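Local coordinates for response regulator aspartate phosphatase H (Bacillus subtilis, PDB 3Q15), which dephosphorylates the sporulation phosphotransferase Spo0F and also acts on the competence regulator ComA, helping to separate competence and sporulation in time, at residues 332-343 with 358-369. Sequence-based numbering, arbitrary orientation.
Sequences HAYIEACARSAA and FYRKVLKAQEDI
A339 CB packs on V362 CG2 at 3.5 Å, near the middle of the two helices. About one turn on from V362, A365 CB lies against I335 CG2 at 4.0 Å and also reaches the backbone O of H332. At the other end, A342 CB sits over the centre of the F358 ring in a CH-pi contact, 3.5 Å from the centroid. F358 also packs on I319 and L323 of helix 316-328. A343 CB lies over the Y359 ring, offset toward its rim, while Y359 OH hydrogen-bonds to E347 OE1 of the same chain. These are the two antiparallel helices of a predicted tetratricopeptide repeat, TPR 6. Their axes approach to 8.2 Å at 159°, a spacing consistent with the alanines A339, A342, A343 and A365 at the interface. Near the start of 332-343, D368 CB stands over the face of the H332 ring, and I369 CG1 touches H332 CB at 3.4 Å. E336 fits as a knob among V362, A365, Q366 and I369. Its CG is anti to the backbone N (chi1 178°), and the extended chain carries the carboxylate across Q366. Q366 NE2 donates to E336 OE1 at 2.8 Å, from above the carboxylate plane. R340 NH2 reaches the same oxygen on its anti side at 3.0 Å, as part of a salt bridge. An alanine in place of E336 would be likely to leave the R340 charge without this mate and Q366 NE2 without this acceptor. On this polar edge Q366 OE1 hydrogen-bonds to Q366 NE2 of the second subunit, and R340 packs on L363 of that subunit.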
loop_
_atom_site.group_PDB
_atom_site.type_symbol
_atom_site.label_atom_id
_atom_site.label_comp_id
_atom_site.label_asym_id
_atom_site.label_seq_id
_atom_site.Cartn_x
_atom_site.Cartn_y
_atom_site.Cartn_z
ATOM N N HIS A 332 2.005 4.776 -23.720
ATOM C CA HIS A 332 2.555 3.433 -23.848
ATOM C C HIS A 332 1.511 2.334 -23.669
ATOM O O HIS A 332 1.653 1.239 -24.219
ATOM C CB HIS A 332 3.734 3.245 -22.892
ATOM C CG HIS A 332 4.841 4.229 -23.114
ATOM N ND1 HIS A 332 5.509 4.337 -24.313
ATOM C CD2 HIS A 332 5.386 5.159 -22.292
ATOM C CE1 HIS A 332 6.423 5.288 -24.222
ATOM N NE2 HIS A 332 6.369 5.799 -23.006
ATOM N N ALA A 333 0.463 2.633 -22.905
ATOM C CA ALA A 333 -0.650 1.707 -22.743
ATOM C C ALA A 333 -1.331 1.441 -24.080
ATOM O O ALA A 333 -1.703 0.307 -24.374
ATOM C CB ALA A 333 -1.660 2.245 -21.730
ATOM N N TYR A 334 -1.492 2.491 -24.883
ATOM C CA TYR A 334 -2.122 2.368 -26.193
ATOM C C TYR A 334 -1.218 1.601 -27.147
ATOM O O TYR A 334 -1.686 0.798 -27.949
ATOM C CB TYR A 334 -2.448 3.744 -26.778
ATOM C CG TYR A 334 -3.560 4.477 -26.064
ATOM C CD1 TYR A 334 -4.263 3.881 -25.023
ATOM C CD2 TYR A 334 -3.912 5.766 -26.437
ATOM C CE1 TYR A 334 -5.284 4.555 -24.368
ATOM C CE2 TYR A 334 -4.928 6.445 -25.792
ATOM C CZ TYR A 334 -5.610 5.837 -24.759
ATOM O OH TYR A 334 -6.624 6.511 -24.112
ATOM N N ILE A 335 0.082 1.856 -27.055
ATOM C CA ILE A 335 1.048 1.158 -27.889
ATOM C C ILE A 335 0.993 -0.336 -27.611
ATOM O O ILE A 335 0.914 -1.140 -28.536
ATOM C CB ILE A 335 2.474 1.684 -27.662
ATOM C CG1 ILE A 335 2.569 3.142 -28.107
ATOM C CG2 ILE A 335 3.493 0.831 -28.408
ATOM C CD1 ILE A 335 3.963 3.714 -28.021
ATOM N N GLU A 336 1.021 -0.703 -26.333
ATOM C CA GLU A 336 0.971 -2.111 -25.952
ATOM C C GLU A 336 -0.269 -2.820 -26.493
ATOM O O GLU A 336 -0.172 -3.912 -27.053
ATOM C CB GLU A 336 1.033 -2.280 -24.433
ATOM C CG GLU A 336 0.932 -3.731 -24.003
ATOM C CD GLU A 336 1.093 -3.930 -22.511
ATOM O OE1 GLU A 336 1.089 -5.100 -22.074
ATOM O OE2 GLU A 336 1.225 -2.929 -21.776
ATOM N N ALA A 337 -1.431 -2.200 -26.308
ATOM C CA ALA A 337 -2.695 -2.796 -26.724
ATOM C C ALA A 337 -2.788 -2.930 -28.242
ATOM O O ALA A 337 -3.123 -3.997 -28.758
ATOM C CB ALA A 337 -3.865 -1.984 -26.183
ATOM N N CYS A 338 -2.479 -1.850 -28.956
ATOM C CA CYS A 338 -2.492 -1.880 -30.416
ATOM C C CYS A 338 -1.469 -2.866 -30.972
ATOM O O CYS A 338 -1.754 -3.609 -31.911
ATOM C CB CYS A 338 -2.247 -0.486 -30.990
ATOM S SG CYS A 338 -3.595 0.676 -30.689
ATOM N N ALA A 339 -0.276 -2.873 -30.387
ATOM C CA ALA A 339 0.775 -3.786 -30.823
ATOM C C ALA A 339 0.368 -5.233 -30.574
ATOM O O ALA A 339 0.741 -6.133 -31.326
ATOM C CB ALA A 339 2.081 -3.473 -30.114
ATOM N N ARG A 340 -0.396 -5.454 -29.512
ATOM C CA ARG A 340 -0.898 -6.785 -29.220
ATOM C C ARG A 340 -1.798 -7.236 -30.360
ATOM O O ARG A 340 -1.676 -8.354 -30.861
ATOM C CB ARG A 340 -1.672 -6.800 -27.900
ATOM C CG ARG A 340 -0.799 -6.844 -26.647
ATOM C CD ARG A 340 -1.664 -6.842 -25.391
ATOM N NE ARG A 340 -0.899 -6.880 -24.144
ATOM C CZ ARG A 340 -0.601 -7.995 -23.485
ATOM N NH1 ARG A 340 -0.995 -9.168 -23.960
ATOM N NH2 ARG A 340 0.088 -7.939 -22.352
ATOM N N SER A 341 -2.700 -6.353 -30.770
ATOM C CA SER A 341 -3.626 -6.657 -31.851
ATOM C C SER A 341 -2.876 -6.944 -33.145
ATOM O O SER A 341 -3.098 -7.975 -33.778
ATOM C CB SER A 341 -4.615 -5.511 -32.049
ATOM O OG SER A 341 -5.251 -5.198 -30.818
ATOM N N ALA A 342 -1.983 -6.033 -33.526
ATOM C CA ALA A 342 -1.221 -6.183 -34.763
ATOM C C ALA A 342 -0.489 -7.523 -34.817
ATOM O O ALA A 342 -0.456 -8.176 -35.856
ATOM C CB ALA A 342 -0.246 -5.022 -34.935
ATOM N N ALA A 343 0.092 -7.931 -33.693
ATOM C CA ALA A 343 0.817 -9.195 -33.630
ATOM C C ALA A 343 -0.102 -10.374 -33.926
ATOM O O ALA A 343 0.293 -11.319 -34.607
ATOM C CB ALA A 343 1.478 -9.366 -32.276
ATOM N N PHE A 358 6.080 -6.669 -33.677
ATOM C CA PHE A 358 5.076 -6.072 -32.808
ATOM C C PHE A 358 5.163 -6.601 -31.385
ATOM O O PHE A 358 4.929 -5.861 -30.437
ATOM C CB PHE A 358 3.671 -6.233 -33.391
ATOM C CG PHE A 358 3.394 -5.303 -34.532
ATOM C CD1 PHE A 358 3.465 -5.746 -35.837
ATOM C CD2 PHE A 358 3.096 -3.972 -34.296
ATOM C CE1 PHE A 358 3.226 -4.884 -36.887
ATOM C CE2 PHE A 358 2.856 -3.105 -35.342
ATOM C CZ PHE A 358 2.922 -3.561 -36.639
ATOM N N TYR A 359 5.516 -7.873 -31.236
ATOM C CA TYR A 359 5.725 -8.444 -29.911
ATOM C C TYR A 359 6.836 -7.693 -29.170
ATOM O O TYR A 359 6.747 -7.473 -27.964
ATOM C CB TYR A 359 6.065 -9.934 -30.004
ATOM C CG TYR A 359 4.870 -10.846 -30.204
ATOM C CD1 TYR A 359 3.700 -10.651 -29.486
ATOM C CD2 TYR A 359 4.916 -11.900 -31.110
ATOM C CE1 TYR A 359 2.612 -11.477 -29.659
ATOM C CE2 TYR A 359 3.825 -12.734 -31.292
ATOM C CZ TYR A 359 2.678 -12.516 -30.564
ATOM O OH TYR A 359 1.587 -13.339 -30.735
ATOM N N ARG A 360 7.878 -7.298 -29.896
ATOM C CA ARG A 360 8.961 -6.524 -29.296
ATOM C C ARG A 360 8.483 -5.136 -28.867
ATOM O O ARG A 360 8.925 -4.605 -27.847
ATOM C CB ARG A 360 10.157 -6.405 -30.250
ATOM C CG ARG A 360 10.904 -7.712 -30.501
ATOM C CD ARG A 360 12.282 -7.486 -31.156
ATOM N NE ARG A 360 12.202 -6.746 -32.414
ATOM C CZ ARG A 360 11.937 -7.300 -33.595
ATOM N NH1 ARG A 360 11.728 -8.605 -33.683
ATOM N NH2 ARG A 360 11.879 -6.551 -34.690
ATOM N N LYS A 361 7.586 -4.552 -29.654
ATOM C CA LYS A 361 6.996 -3.267 -29.313
ATOM C C LYS A 361 6.135 -3.408 -28.059
ATOM O O LYS A 361 6.056 -2.493 -27.235
ATOM C CB LYS A 361 6.145 -2.731 -30.467
ATOM C CG LYS A 361 6.896 -2.513 -31.773
ATOM C CD LYS A 361 6.000 -1.855 -32.813
ATOM C CE LYS A 361 6.587 -1.968 -34.213
ATOM N NZ LYS A 361 7.930 -1.330 -34.318
ATOM N N VAL A 362 5.491 -4.562 -27.927
ATOM C CA VAL A 362 4.663 -4.848 -26.763
ATOM C C VAL A 362 5.514 -4.877 -25.507
ATOM O O VAL A 362 5.234 -4.165 -24.545
ATOM C CB VAL A 362 3.950 -6.201 -26.887
ATOM C CG1 VAL A 362 3.251 -6.540 -25.574
ATOM C CG2 VAL A 362 2.959 -6.184 -28.049
ATOM N N LEU A 363 6.555 -5.706 -25.518
ATOM C CA LEU A 363 7.431 -5.843 -24.359
ATOM C C LEU A 363 8.099 -4.512 -24.010
ATOM O O LEU A 363 8.251 -4.172 -22.834
ATOM C CB LEU A 363 8.477 -6.940 -24.591
ATOM C CG LEU A 363 7.905 -8.340 -24.854
ATOM C CD1 LEU A 363 9.020 -9.365 -25.007
ATOM C CD2 LEU A 363 6.945 -8.761 -23.751
ATOM N N LYS A 364 8.479 -3.757 -25.035
ATOM C CA LYS A 364 9.063 -2.434 -24.835
ATOM C C LYS A 364 8.078 -1.497 -24.137
ATOM O O LYS A 364 8.415 -0.860 -23.137
ATOM C CB LYS A 364 9.511 -1.833 -26.171
ATOM C CG LYS A 364 10.155 -0.463 -26.055
ATOM C CD LYS A 364 11.442 -0.526 -25.253
ATOM C CE LYS A 364 12.020 0.863 -25.023
ATOM N NZ LYS A 364 12.242 1.596 -26.300
ATOM N N ALA A 365 6.861 -1.419 -24.663
ATOM C CA ALA A 365 5.839 -0.559 -24.079
ATOM C C ALA A 365 5.604 -0.889 -22.603
ATOM O O ALA A 365 5.435 0.007 -21.781
ATOM C CB ALA A 365 4.548 -0.661 -24.862
ATOM N N GLN A 366 5.598 -2.178 -22.275
ATOM C CA GLN A 366 5.423 -2.616 -20.895
ATOM C C GLN A 366 6.496 -2.037 -19.977
ATOM O O GLN A 366 6.200 -1.557 -18.876
ATOM C CB GLN A 366 5.436 -4.145 -20.807
ATOM C CG GLN A 366 4.227 -4.822 -21.438
ATOM C CD GLN A 366 4.293 -6.338 -21.352
ATOM O OE1 GLN A 366 5.361 -6.916 -21.135
ATOM N NE2 GLN A 366 3.146 -6.988 -21.519
ATOM N N GLU A 367 7.746 -2.094 -20.426
ATOM C CA GLU A 367 8.845 -1.560 -19.633
ATOM C C GLU A 367 8.798 -0.035 -19.543
ATOM O O GLU A 367 9.156 0.534 -18.518
ATOM C CB GLU A 367 10.203 -2.040 -20.157
ATOM C CG GLU A 367 10.463 -3.514 -19.879
ATOM C CD GLU A 367 11.939 -3.872 -19.872
ATOM O OE1 GLU A 367 12.250 -5.082 -19.938
ATOM O OE2 GLU A 367 12.785 -2.952 -19.788
ATOM N N ASP A 368 8.352 0.618 -20.613
ATOM C CA ASP A 368 8.244 2.072 -20.624
ATOM C C ASP A 368 7.159 2.550 -19.665
ATOM O O ASP A 368 7.289 3.604 -19.040
ATOM C CB ASP A 368 7.979 2.592 -22.038
ATOM C CG ASP A 368 9.186 2.448 -22.949
ATOM O OD1 ASP A 368 10.326 2.432 -22.435
ATOM O OD2 ASP A 368 8.994 2.355 -24.181
ATOM N N ILE A 369 6.096 1.765 -19.540
ATOM C CA ILE A 369 5.039 2.071 -18.586
ATOM C C ILE A 369 5.580 1.999 -17.162
ATOM O O ILE A 369 5.431 2.941 -16.380
ATOM C CB ILE A 369 3.846 1.103 -18.742
ATOM C CG1 ILE A 369 3.183 1.299 -20.104
ATOM C CG2 ILE A 369 2.821 1.314 -17.628
ATOM C CD1 ILE A 369 1.995 0.387 -20.337
#